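Local coordinates for protein nucleoporin NUP170 (Chaetomium thermophilum, PDB 5HAX) that probably serves as a scaffold component of the nuclear pore complex, joining a beta-propeller to a helical region, at residues L17-D20 / D21-P24; N461-A464 / V465-D468; A508-R511 / E512-F516; N665-E668 / H669-L672; L675-L678 / M679-I682. All blocks are in the same frame, centred on the assembly; numbering follows the deposited sequence.

Contact 1: L17-D20 / D21-P24; sequences LQLD and DSYP
The carbonyl group of L19 is met on one face by S22, which brings both its backbone N and its hydroxyl to the same oxygen. S22 N stands high above the carbonyl plane, 73° out of it, and is 3.2 Å from L19 O. S22 OG lies nearer that plane, 2.7 Å from L19 O. The hydroxyl gets there by sitting between the backbone N and the carbonyl carbon of S22 (chi1 70°). One face of the Y23 ring carries P24 CD, offset toward the rim. D20 to Y23 form a type I beta turn, in which Y23 N gives D20 O a weak bond. D21 N still follows the helical pattern and donates to L17 O at 3.0 Å. The D21 side chain lies beside L17 O, with OD2 3.4 Å from it; both are acceptors and do not bond. D20 OD2 makes a salt bridge to R597, and D21 OD1 has a long, weak ion pair with R600. Replacing D21 by an alanine would probably leave R600 without this distant acidic mate. Two acids at the C-terminal end of helix 5-20 would probably be unfavourable with the helix dipole; R597, and weakly R600, may offset that.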
loop_
_atom_site.group_PDB
_atom_site.type_symbol
_atom_site.label_atom_id
_atom_site.label_comp_id
_atom_site.label_asym_id
_atom_site.label_seq_id
_atom_site.Cartn_x
_atom_site.Cartn_y
_atom_site.Cartn_z
ATOM N N LEU A 17 19.066 3.669 9.551
ATOM C CA LEU A 17 17.958 2.720 9.517
ATOM C C LEU A 17 17.018 2.935 10.697
ATOM O O LEU A 17 15.793 2.958 10.535
ATOM C CB LEU A 17 18.496 1.288 9.523
ATOM C CG LEU A 17 19.255 0.819 8.280
ATOM C CD1 LEU A 17 19.965 -0.494 8.570
ATOM C CD2 LEU A 17 18.313 0.670 7.098
ATOM N N GLN A 18 17.580 3.093 11.899
ATOM C CA GLN A 18 16.758 3.305 13.085
ATOM C C GLN A 18 16.003 4.625 13.015
ATOM O O GLN A 18 14.884 4.726 13.531
ATOM C CB GLN A 18 17.633 3.262 14.338
ATOM C CG GLN A 18 18.074 1.861 14.736
ATOM C CD GLN A 18 19.204 1.858 15.752
ATOM O OE1 GLN A 18 19.857 2.877 15.979
ATOM N NE2 GLN A 18 19.439 0.707 16.369
ATOM N N LEU A 19 16.594 5.641 12.386
ATOM C CA LEU A 19 15.917 6.925 12.257
ATOM C C LEU A 19 14.697 6.811 11.352
ATOM O O LEU A 19 13.635 7.364 11.662
ATOM C CB LEU A 19 16.892 7.973 11.723
ATOM C CG LEU A 19 16.499 9.437 11.921
ATOM C CD1 LEU A 19 16.541 9.809 13.397
ATOM C CD2 LEU A 19 17.412 10.347 11.112
ATOM N N ASP A 20 14.827 6.099 10.230
ATOM C CA ASP A 20 13.686 5.893 9.343
ATOM C C ASP A 20 12.617 5.036 10.006
ATOM O O ASP A 20 11.420 5.256 9.792
ATOM C CB ASP A 20 14.141 5.242 8.033
ATOM C CG ASP A 20 14.542 6.258 6.970
ATOM O OD1 ASP A 20 14.141 7.436 7.066
ATOM O OD2 ASP A 20 15.250 5.867 6.015
ATOM N N ASP A 21 13.025 4.050 10.806
ATOM C CA ASP A 21 12.072 3.174 11.477
ATOM C C ASP A 21 11.443 3.817 12.706
ATOM O O ASP A 21 10.608 3.181 13.357
ATOM C CB ASP A 21 12.751 1.858 11.874
ATOM C CG ASP A 21 12.962 0.927 10.692
ATOM O OD1 ASP A 21 12.165 0.979 9.730
ATOM O OD2 ASP A 21 13.926 0.133 10.728
ATOM N N SER A 22 11.825 5.049 13.038
ATOM C CA SER A 22 11.201 5.804 14.114
ATOM C C SER A 22 10.159 6.789 13.596
ATOM O O SER A 22 9.722 7.666 14.349
ATOM C CB SER A 22 12.268 6.544 14.924
ATOM O OG SER A 22 12.830 7.609 14.178
ATOM N N TYR A 23 9.762 6.667 12.331
ATOM C CA TYR A 23 8.726 7.529 11.783
ATOM C C TYR A 23 7.444 7.374 12.600
ATOM O O TYR A 23 7.046 6.242 12.905
ATOM C CB TYR A 23 8.468 7.185 10.315
ATOM C CG TYR A 23 7.357 7.995 9.685
ATOM C CD1 TYR A 23 7.609 9.247 9.148
ATOM C CD2 TYR A 23 6.061 7.507 9.632
ATOM C CE1 TYR A 23 6.601 9.992 8.574
ATOM C CE2 TYR A 23 5.045 8.245 9.059
ATOM C CZ TYR A 23 5.320 9.488 8.533
ATOM O OH TYR A 23 4.317 10.233 7.963
ATOM N N PRO A 24 6.774 8.469 12.971
ATOM C CA PRO A 24 5.646 8.369 13.911
ATOM C C PRO A 24 4.561 7.406 13.444
ATOM O O PRO A 24 4.213 7.350 12.263
ATOM C CB PRO A 24 5.117 9.806 13.977
ATOM C CG PRO A 24 6.273 10.654 13.624
ATOM C CD PRO A 24 7.082 9.871 12.635
#

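Contact 2: N461-A464 / V465-D468; sequences NELA and VQFD
Q466 runs alongside L463 and donates from NE2 to L463 O at 3.1 Å. The bond is nearly straight (161°). It lies in the carbonyl plane, on a lone pair, and also in the amide plane of Q466. The two side chains point the same way, and L463 CD2 packs 3.9 Å from Q466 NE2. Q466 CG rests 3.4 Å from L463 O, and OE1 is taken by V491 N, so both ends of the amide are held. V465 packs closely too, with CG2 3.4 Å from E462 O. Its backbone N bonds to that oxygen. N461 OD1 accepts from A464 N in an Asx motif, and N461 ND2 reaches D20 O. The other side is looser. There A464 O and F467 N are joined through a water, which donates to A464 O at 2.6 Å and accepts from F467 N at 2.9 Å. D468 OD2 comes no closer to A464 O than 4.4 Å. The loop follows helix 456-459 and precedes strand 473-478. L463 and F467 pack on helices 490-501, 522-533 and 586-599, while E462 turns to Y390 of strand 390-395, R487 of strand 481-487 and T411 of helix 411-416.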
loop_
_atom_site.group_PDB
_atom_site.type_symbol
_atom_site.label_atom_id
_atom_site.label_comp_id
_atom_site.label_asym_id
_atom_site.label_seq_id
_atom_site.Cartn_x
_atom_site.Cartn_y
_atom_site.Cartn_z
ATOM N N ASN A 461 6.464 5.362 6.586
ATOM C CA ASN A 461 7.580 6.161 6.079
ATOM C C ASN A 461 7.693 5.982 4.565
ATOM O O ASN A 461 8.459 5.163 4.050
ATOM C CB ASN A 461 8.873 5.781 6.786
ATOM C CG ASN A 461 9.974 6.798 6.564
ATOM O OD1 ASN A 461 9.890 7.634 5.664
ATOM N ND2 ASN A 461 11.017 6.728 7.380
ATOM N N GLU A 462 6.913 6.790 3.840
ATOM C CA GLU A 462 6.975 6.784 2.379
ATOM C C GLU A 462 8.375 7.110 1.877
ATOM O O GLU A 462 8.829 6.555 0.870
ATOM C CB GLU A 462 5.994 7.796 1.796
ATOM C CG GLU A 462 4.525 7.508 2.007
ATOM C CD GLU A 462 3.658 8.470 1.221
ATOM O OE1 GLU A 462 3.104 8.060 0.181
ATOM O OE2 GLU A 462 3.551 9.645 1.629
ATOM N N LEU A 463 9.060 8.040 2.548
ATOM C CA LEU A 463 10.363 8.490 2.075
ATOM C C LEU A 463 11.359 7.341 2.036
ATOM O O LEU A 463 12.193 7.260 1.128
ATOM C CB LEU A 463 10.875 9.617 2.973
ATOM C CG LEU A 463 9.980 10.857 3.001
ATOM C CD1 LEU A 463 10.332 11.749 4.177
ATOM C CD2 LEU A 463 10.096 11.622 1.693
ATOM N N ALA A 464 11.264 6.425 3.001
ATOM C CA ALA A 464 12.243 5.354 3.125
ATOM C C ALA A 464 12.138 4.340 1.991
ATOM O O ALA A 464 13.141 3.705 1.643
ATOM C CB ALA A 464 12.070 4.653 4.470
ATOM N N VAL A 465 10.952 4.176 1.405
ATOM C CA VAL A 465 10.696 3.125 0.425
ATOM C C VAL A 465 10.564 3.678 -0.989
ATOM O O VAL A 465 10.088 2.968 -1.886
ATOM C CB VAL A 465 9.447 2.310 0.806
ATOM C CG1 VAL A 465 9.685 1.553 2.102
ATOM C CG2 VAL A 465 8.225 3.210 0.926
ATOM N N GLN A 466 10.983 4.926 -1.219
ATOM C CA GLN A 466 10.851 5.533 -2.540
ATOM C C GLN A 466 11.496 4.693 -3.635
ATOM O O GLN A 466 11.043 4.722 -4.785
ATOM C CB GLN A 466 11.476 6.931 -2.543
ATOM C CG GLN A 466 10.687 7.984 -1.784
ATOM C CD GLN A 466 11.361 9.343 -1.823
ATOM O OE1 GLN A 466 11.097 10.153 -2.712
ATOM N NE2 GLN A 466 12.243 9.595 -0.861
ATOM N N PHE A 467 12.547 3.940 -3.302
ATOM C CA PHE A 467 13.335 3.212 -4.293
ATOM C C PHE A 467 13.281 1.700 -4.100
ATOM O O PHE A 467 14.001 0.975 -4.799
ATOM C CB PHE A 467 14.787 3.697 -4.249
ATOM C CG PHE A 467 14.917 5.173 -4.010
ATOM C CD1 PHE A 467 14.566 6.080 -4.994
ATOM C CD2 PHE A 467 15.373 5.654 -2.795
ATOM C CE1 PHE A 467 14.675 7.438 -4.775
ATOM C CE2 PHE A 467 15.486 7.013 -2.569
ATOM C CZ PHE A 467 15.135 7.906 -3.560
ATOM N N ASP A 468 12.449 1.205 -3.183
ATOM C CA ASP A 468 12.305 -0.227 -2.939
ATOM C C ASP A 468 11.022 -0.817 -3.500
ATOM O O ASP A 468 10.989 -2.013 -3.793
ATOM C CB ASP A 468 12.355 -0.518 -1.433
ATOM C CG ASP A 468 13.755 -0.824 -0.942
ATOM O OD1 ASP A 468 14.475 -1.594 -1.613
ATOM O OD2 ASP A 468 14.134 -0.291 0.119
HETATM O O HOH W 1 13.860 3.182 -0.802
#

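Contact 3: A508-R511 / E512-F516; sequences ALER and EVRKF
L509 lays its CD1 methyl against CG2 of V513, 3.9 Å away, one turn on along helix 506-520. CG of L509 is anti to the backbone N (chi1 177°), and CD1 then lies against that methyl. V513 CG2 also sits 3.2 Å from L509 O. The same oxygen accepts V513 N at 2.8 Å. On another flank, E510 and R514 lie side by side and point the same way. E510 OE2 forms a salt bridge to R514 NH2 at 3.1 Å, with carboxylate and guanidinium planes 20° apart. R514 N divides its bonding between E510 O, at 3.0 Å, and a weak bond to R511 O. A second salt bridge runs from K515 NZ to E512 OE1 at 3.0 Å, and NZ meets that oxygen from above the carboxylate plane, 38° out of it. K515 reaches it with an extended chain. R511 runs past with CD 4.3 Å from K515 CE. E512 OE2 makes a weak hydrogen bond to W47 NE1, and a bound phosphate ion, probably from the crystallisation liquor, lies about 5 Å from the E512 side chain. F516 stacks on W47 and meets F494 edge-to-face, while L509 packs on L498. The helix is thus two-sided: an apolar side faces helix 490-501, and the more exposed surface carries two salt bridges, E510 with R514 and E512 with K515, which probably limit the rotation of these side chains.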
loop_
_atom_site.group_PDB
_atom_site.type_symbol
_atom_site.label_atom_id
_atom_site.label_comp_id
_atom_site.label_asym_id
_atom_site.label_seq_id
_atom_site.Cartn_x
_atom_site.Cartn_y
_atom_site.Cartn_z
ATOM N N ALA A 508 15.650 31.412 -9.361
ATOM C CA ALA A 508 14.408 30.666 -9.532
ATOM C C ALA A 508 14.514 29.279 -8.913
ATOM O O ALA A 508 13.554 28.786 -8.310
ATOM C CB ALA A 508 14.063 30.560 -11.014
ATOM N N LEU A 509 15.669 28.632 -9.064
ATOM C CA LEU A 509 15.884 27.338 -8.430
ATOM C C LEU A 509 15.916 27.477 -6.916
ATOM O O LEU A 509 15.262 26.714 -6.195
ATOM C CB LEU A 509 17.186 26.718 -8.935
ATOM C CG LEU A 509 17.559 25.388 -8.281
ATOM C CD1 LEU A 509 16.546 24.321 -8.667
ATOM C CD2 LEU A 509 18.974 24.981 -8.657
ATOM N N GLU A 510 16.685 28.448 -6.417
ATOM C CA GLU A 510 16.794 28.662 -4.978
ATOM C C GLU A 510 15.424 28.867 -4.344
ATOM O O GLU A 510 15.176 28.415 -3.221
ATOM C CB GLU A 510 17.699 29.864 -4.708
ATOM C CG GLU A 510 17.995 30.118 -3.244
ATOM C CD GLU A 510 18.830 31.366 -3.037
ATOM O OE1 GLU A 510 20.047 31.323 -3.317
ATOM O OE2 GLU A 510 18.268 32.393 -2.601
ATOM N N ARG A 511 14.519 29.541 -5.054
ATOM C CA ARG A 511 13.175 29.761 -4.528
ATOM C C ARG A 511 12.404 28.451 -4.443
ATOM O O ARG A 511 11.788 28.145 -3.417
ATOM C CB ARG A 511 12.430 30.763 -5.408
ATOM C CG ARG A 511 11.191 31.356 -4.754
ATOM C CD ARG A 511 9.958 31.225 -5.640
ATOM N NE ARG A 511 10.222 31.614 -7.023
ATOM C CZ ARG A 511 10.412 32.865 -7.429
ATOM N NH1 ARG A 511 10.376 33.866 -6.557
ATOM N NH2 ARG A 511 10.646 33.116 -8.710
ATOM N N GLU A 512 12.422 27.666 -5.523
ATOM C CA GLU A 512 11.732 26.381 -5.522
ATOM C C GLU A 512 12.334 25.438 -4.487
ATOM O O GLU A 512 11.607 24.699 -3.812
ATOM C CB GLU A 512 11.797 25.761 -6.917
ATOM C CG GLU A 512 10.697 24.754 -7.210
ATOM C CD GLU A 512 9.334 25.400 -7.377
ATOM O OE1 GLU A 512 9.263 26.646 -7.436
ATOM O OE2 GLU A 512 8.330 24.662 -7.454
ATOM N N VAL A 513 13.661 25.459 -4.342
ATOM C CA VAL A 513 14.326 24.589 -3.373
ATOM C C VAL A 513 13.912 24.959 -1.953
ATOM O O VAL A 513 13.789 24.090 -1.081
ATOM C CB VAL A 513 15.855 24.668 -3.556
ATOM C CG1 VAL A 513 16.588 24.090 -2.343
ATOM C CG2 VAL A 513 16.276 23.948 -4.830
ATOM N N ARG A 514 13.708 26.252 -1.692
ATOM C CA ARG A 514 13.353 26.672 -0.341
ATOM C C ARG A 514 11.966 26.176 0.051
ATOM O O ARG A 514 11.717 25.910 1.233
ATOM C CB ARG A 514 13.435 28.193 -0.223
ATOM C CG ARG A 514 13.505 28.693 1.215
ATOM C CD ARG A 514 13.835 30.178 1.285
ATOM N NE ARG A 514 15.107 30.492 0.639
ATOM C CZ ARG A 514 15.757 31.643 0.778
ATOM N NH1 ARG A 514 15.266 32.601 1.554
ATOM N NH2 ARG A 514 16.907 31.835 0.146
ATOM N N LYS A 515 11.057 26.042 -0.918
ATOM C CA LYS A 515 9.769 25.411 -0.644
ATOM C C LYS A 515 9.964 24.006 -0.091
ATOM O O LYS A 515 9.319 23.615 0.889
ATOM C CB LYS A 515 8.920 25.357 -1.915
ATOM C CG LYS A 515 8.694 26.687 -2.612
ATOM C CD LYS A 515 7.874 26.479 -3.880
ATOM C CE LYS A 515 7.671 27.772 -4.650
ATOM N NZ LYS A 515 6.905 27.546 -5.908
ATOM N N PHE A 516 10.855 23.230 -0.715
ATOM C CA PHE A 516 11.086 21.857 -0.276
ATOM C C PHE A 516 11.729 21.815 1.104
ATOM O O PHE A 516 11.368 20.975 1.937
ATOM C CB PHE A 516 11.957 21.122 -1.295
ATOM C CG PHE A 516 11.236 20.757 -2.559
ATOM C CD1 PHE A 516 10.477 19.603 -2.629
ATOM C CD2 PHE A 516 11.322 21.564 -3.681
ATOM C CE1 PHE A 516 9.813 19.264 -3.789
ATOM C CE2 PHE A 516 10.659 21.228 -4.846
ATOM C CZ PHE A 516 9.904 20.077 -4.899
#

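Contact 4: N665-E668 / H669-L672; sequences NQKE and HQAL
Q666 and Q670 join their amides by a hydrogen bond. Q670 NE2 donates to Q666 OE1 at 3.2 Å, with an N-H...O angle of 155°. The donor lies in the carbonyl plane of Q666 and the acceptor in the amide plane of Q670, although the two amides are turned 58° apart. Q666 bends at chi2 (-69°), which brings its OE1 round to the Q670 amide. K667 NZ adds a weak bond to Q670 OE1 at 3.3 Å, so both ends of the Q670 amide have a partner. K667 CD also lies against the Q670 amide, 3.7 Å from Q670 CD. On the buried side, the E668 and L672 side chains pass each other at an angle, with E668 OE2 3.8 Å from L672 CD1. The polar end of E668 is held by a hydrogen bond from S585 OG. L672 CG lies 3.2 Å from E668 O, and A671 CB lies at the same distance from K667 O. Backbone bonds complete the turn. H669, Q670, A671 and L672 each donate from N to the oxygen four residues back, as in a regular alpha helix. The H669 ring turns away from residues 665-668, and ND1 bonds to G648 O. Helix 663-694 packs here against helix 586-599: L672 lies on H588 and L591, and A671 on H588. The loop residues P567 and L584 touch E668.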
loop_
_atom_site.group_PDB
_atom_site.type_symbol
_atom_site.label_atom_id
_atom_site.label_comp_id
_atom_site.label_asym_id
_atom_site.label_seq_id
_atom_site.Cartn_x
_atom_site.Cartn_y
_atom_site.Cartn_z
ATOM N N ASN A 665 36.307 20.336 7.809
ATOM C CA ASN A 665 36.464 19.803 6.461
ATOM C C ASN A 665 37.264 18.508 6.463
ATOM O O ASN A 665 37.109 17.682 5.556
ATOM C CB ASN A 665 37.137 20.842 5.566
ATOM C CG ASN A 665 36.425 22.179 5.590
ATOM O OD1 ASN A 665 35.463 22.397 4.852
ATOM N ND2 ASN A 665 36.895 23.084 6.441
ATOM N N GLN A 666 38.119 18.317 7.468
ATOM C CA GLN A 666 38.877 17.075 7.583
ATOM C C GLN A 666 37.949 15.891 7.816
ATOM O O GLN A 666 37.972 14.906 7.070
ATOM C CB GLN A 666 39.899 17.191 8.716
ATOM C CG GLN A 666 41.293 17.580 8.256
ATOM C CD GLN A 666 41.966 16.481 7.458
ATOM O OE1 GLN A 666 41.620 15.304 7.584
ATOM N NE2 GLN A 666 42.929 16.858 6.627
ATOM N N LYS A 667 37.119 15.970 8.861
ATOM C CA LYS A 667 36.210 14.872 9.165
ATOM C C LYS A 667 35.125 14.737 8.106
ATOM O O LYS A 667 34.595 13.639 7.901
ATOM C CB LYS A 667 35.591 15.077 10.549
ATOM C CG LYS A 667 36.613 15.133 11.680
ATOM C CD LYS A 667 37.378 13.821 11.817
ATOM C CE LYS A 667 38.386 13.872 12.956
ATOM N NZ LYS A 667 39.164 12.606 13.077
ATOM N N GLU A 668 34.783 15.833 7.428
ATOM C CA GLU A 668 33.884 15.749 6.281
ATOM C C GLU A 668 34.490 14.873 5.191
ATOM O O GLU A 668 33.814 14.007 4.624
ATOM C CB GLU A 668 33.594 17.155 5.754
ATOM C CG GLU A 668 32.672 17.228 4.535
ATOM C CD GLU A 668 31.202 17.044 4.875
ATOM O OE1 GLU A 668 30.858 16.968 6.074
ATOM O OE2 GLU A 668 30.384 16.980 3.932
ATOM N N HIS A 669 35.774 15.084 4.894
ATOM C CA HIS A 669 36.461 14.264 3.902
ATOM C C HIS A 669 36.549 12.809 4.351
ATOM O O HIS A 669 36.325 11.891 3.554
ATOM C CB HIS A 669 37.856 14.835 3.644
ATOM C CG HIS A 669 38.672 14.038 2.676
ATOM N ND1 HIS A 669 38.572 14.194 1.310
ATOM C CD2 HIS A 669 39.610 13.082 2.876
ATOM C CE1 HIS A 669 39.410 13.368 0.711
ATOM N NE2 HIS A 669 40.052 12.681 1.638
ATOM N N GLN A 670 36.871 12.581 5.627
ATOM C CA GLN A 670 36.968 11.216 6.138
ATOM C C GLN A 670 35.618 10.513 6.100
ATOM O O GLN A 670 35.532 9.339 5.722
ATOM C CB GLN A 670 37.513 11.231 7.567
ATOM C CG GLN A 670 38.916 11.794 7.699
ATOM C CD GLN A 670 39.303 12.048 9.143
ATOM O OE1 GLN A 670 38.927 11.294 10.042
ATOM N NE2 GLN A 670 40.052 13.121 9.375
ATOM N N ALA A 671 34.553 11.213 6.498
ATOM C CA ALA A 671 33.224 10.612 6.505
ATOM C C ALA A 671 32.781 10.248 5.094
ATOM O O ALA A 671 32.305 9.135 4.846
ATOM C CB ALA A 671 32.224 11.566 7.156
ATOM N N LEU A 672 32.928 11.182 4.151
ATOM C CA LEU A 672 32.560 10.904 2.768
ATOM C C LEU A 672 33.395 9.767 2.196
ATOM O O LEU A 672 32.884 8.928 1.445
ATOM C CB LEU A 672 32.719 12.167 1.923
ATOM C CG LEU A 672 31.756 13.311 2.256
ATOM C CD1 LEU A 672 32.168 14.584 1.535
ATOM C CD2 LEU A 672 30.325 12.939 1.903
#

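Contact 5: L675-L678 / M679-I682; sequences LQKL and MESI
M679, E680, S681 and I682 each donate their backbone N to the oxygen four residues back, from L675 to L678, in regular alpha-helical order. The side chains split into a charged and an apolar group. K677 and E680 lie side by side, pointing the same way, and K677 NZ makes a salt bridge to E680 OE2 at 3.1 Å. NZ comes from above the carboxylate plane, 37° out of it. CG of E680 stands between its backbone N and carbonyl carbon (chi1 66°) and rests 3.1 Å from K677 O. A water donates to both E680 OE2 and K677 O. Losing the E680 carboxylate to an alanine would probably leave K677 NZ without its acidic mate and loosen that water. On the apolar side, L678 CG meets I682 CD1 at 3.8 Å. M679 bends at its thioether (chi3 -137°) and brings CE to 4.1 Å from L675 CB and 3.6 Å from L675 O. S681 OG bonds to F721 O of helix 717-722. Around this turn lie several helices. L675 and M679 pack on helix 586-599, L675 and L678 on A9 of helix 5-20, and M679 and E680 on R636 of helix 622-640.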
loop_
_atom_site.group_PDB
_atom_site.type_symbol
_atom_site.label_atom_id
_atom_site.label_comp_id
_atom_site.label_asym_id
_atom_site.label_seq_id
_atom_site.Cartn_x
_atom_site.Cartn_y
_atom_site.Cartn_z
ATOM N N LEU A 675 32.024 6.396 3.430
ATOM C CA LEU A 675 30.803 6.004 2.733
ATOM C C LEU A 675 31.114 5.421 1.362
ATOM O O LEU A 675 30.518 4.416 0.957
ATOM C CB LEU A 675 29.864 7.203 2.596
ATOM C CG LEU A 675 29.174 7.701 3.868
ATOM C CD1 LEU A 675 28.349 8.941 3.562
ATOM C CD2 LEU A 675 28.297 6.614 4.476
ATOM N N GLN A 676 32.045 6.037 0.630
ATOM C CA GLN A 676 32.396 5.535 -0.693
ATOM C C GLN A 676 33.073 4.173 -0.614
ATOM O O GLN A 676 32.881 3.334 -1.502
ATOM C CB GLN A 676 33.292 6.543 -1.411
ATOM C CG GLN A 676 32.566 7.818 -1.810
ATOM C CD GLN A 676 33.464 8.810 -2.521
ATOM O OE1 GLN A 676 33.495 8.865 -3.751
ATOM N NE2 GLN A 676 34.195 9.605 -1.749
ATOM N N LYS A 677 33.862 3.929 0.436
ATOM C CA LYS A 677 34.446 2.606 0.624
ATOM C C LYS A 677 33.382 1.571 0.961
ATOM O O LYS A 677 33.517 0.399 0.592
ATOM C CB LYS A 677 35.510 2.650 1.719
ATOM C CG LYS A 677 36.875 3.114 1.236
ATOM C CD LYS A 677 37.541 2.054 0.369
ATOM C CE LYS A 677 38.855 2.545 -0.211
ATOM N NZ LYS A 677 39.457 1.539 -1.127
ATOM N N LEU A 678 32.323 1.979 1.663
ATOM C CA LEU A 678 31.225 1.058 1.930
ATOM C C LEU A 678 30.459 0.741 0.653
ATOM O O LEU A 678 30.012 -0.394 0.456
ATOM C CB LEU A 678 30.295 1.649 2.990
ATOM C CG LEU A 678 29.090 0.796 3.396
ATOM C CD1 LEU A 678 29.534 -0.551 3.945
ATOM C CD2 LEU A 678 28.241 1.540 4.415
ATOM N N MET A 679 30.311 1.729 -0.234
ATOM C CA MET A 679 29.596 1.506 -1.487
ATOM C C MET A 679 30.288 0.446 -2.334
ATOM O O MET A 679 29.646 -0.495 -2.817
ATOM C CB MET A 679 29.479 2.817 -2.264
ATOM C CG MET A 679 28.544 3.833 -1.636
ATOM S SD MET A 679 28.506 5.374 -2.566
ATOM C CE MET A 679 28.568 6.570 -1.235
ATOM N N GLU A 680 31.601 0.583 -2.535
ATOM C CA GLU A 680 32.323 -0.414 -3.320
ATOM C C GLU A 680 32.295 -1.770 -2.628
ATOM O O GLU A 680 32.193 -2.810 -3.287
ATOM C CB GLU A 680 33.762 0.042 -3.574
ATOM C CG GLU A 680 34.639 0.131 -2.337
ATOM C CD GLU A 680 36.083 0.462 -2.670
ATOM O OE1 GLU A 680 36.313 1.314 -3.554
ATOM O OE2 GLU A 680 36.988 -0.138 -2.054
ATOM N N SER A 681 32.368 -1.777 -1.295
ATOM C CA SER A 681 32.250 -3.027 -0.552
ATOM C C SER A 681 30.866 -3.641 -0.724
ATOM O O SER A 681 30.731 -4.867 -0.814
ATOM C CB SER A 681 32.552 -2.786 0.927
ATOM O OG SER A 681 32.441 -3.987 1.670
ATOM N N ILE A 682 29.824 -2.805 -0.767
ATOM C CA ILE A 682 28.471 -3.308 -1.003
ATOM C C ILE A 682 28.389 -3.972 -2.371
ATOM O O ILE A 682 27.832 -5.066 -2.520
ATOM C CB ILE A 682 27.443 -2.168 -0.869
ATOM C CG1 ILE A 682 27.254 -1.788 0.603
ATOM C CG2 ILE A 682 26.093 -2.577 -1.461
ATOM C CD1 ILE A 682 26.607 -0.429 0.799
HETATM O O HOH W 2 35.783 -1.391 0.608
#

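The contacts come in series along the chain, from 1 to 5. Contacts 1 and 2 touch, with centres 12 Å apart, and Y23 packs on N461. The end of helix 5-20 is thus joined to a loop of the propeller region. Contact 3, on helix 506-520, lies 23 Å from contact 2 between centres. Contacts 4 and 5 share helix 663-694, with centres 15 Å apart. Contact 5 meets helix 5-20, whose last turn belongs to contact 1, but contacts 1 and 5 do not touch. Contacts 1, 2 and 5 are consistent with helix 5-20 bridging the propeller region and the helices.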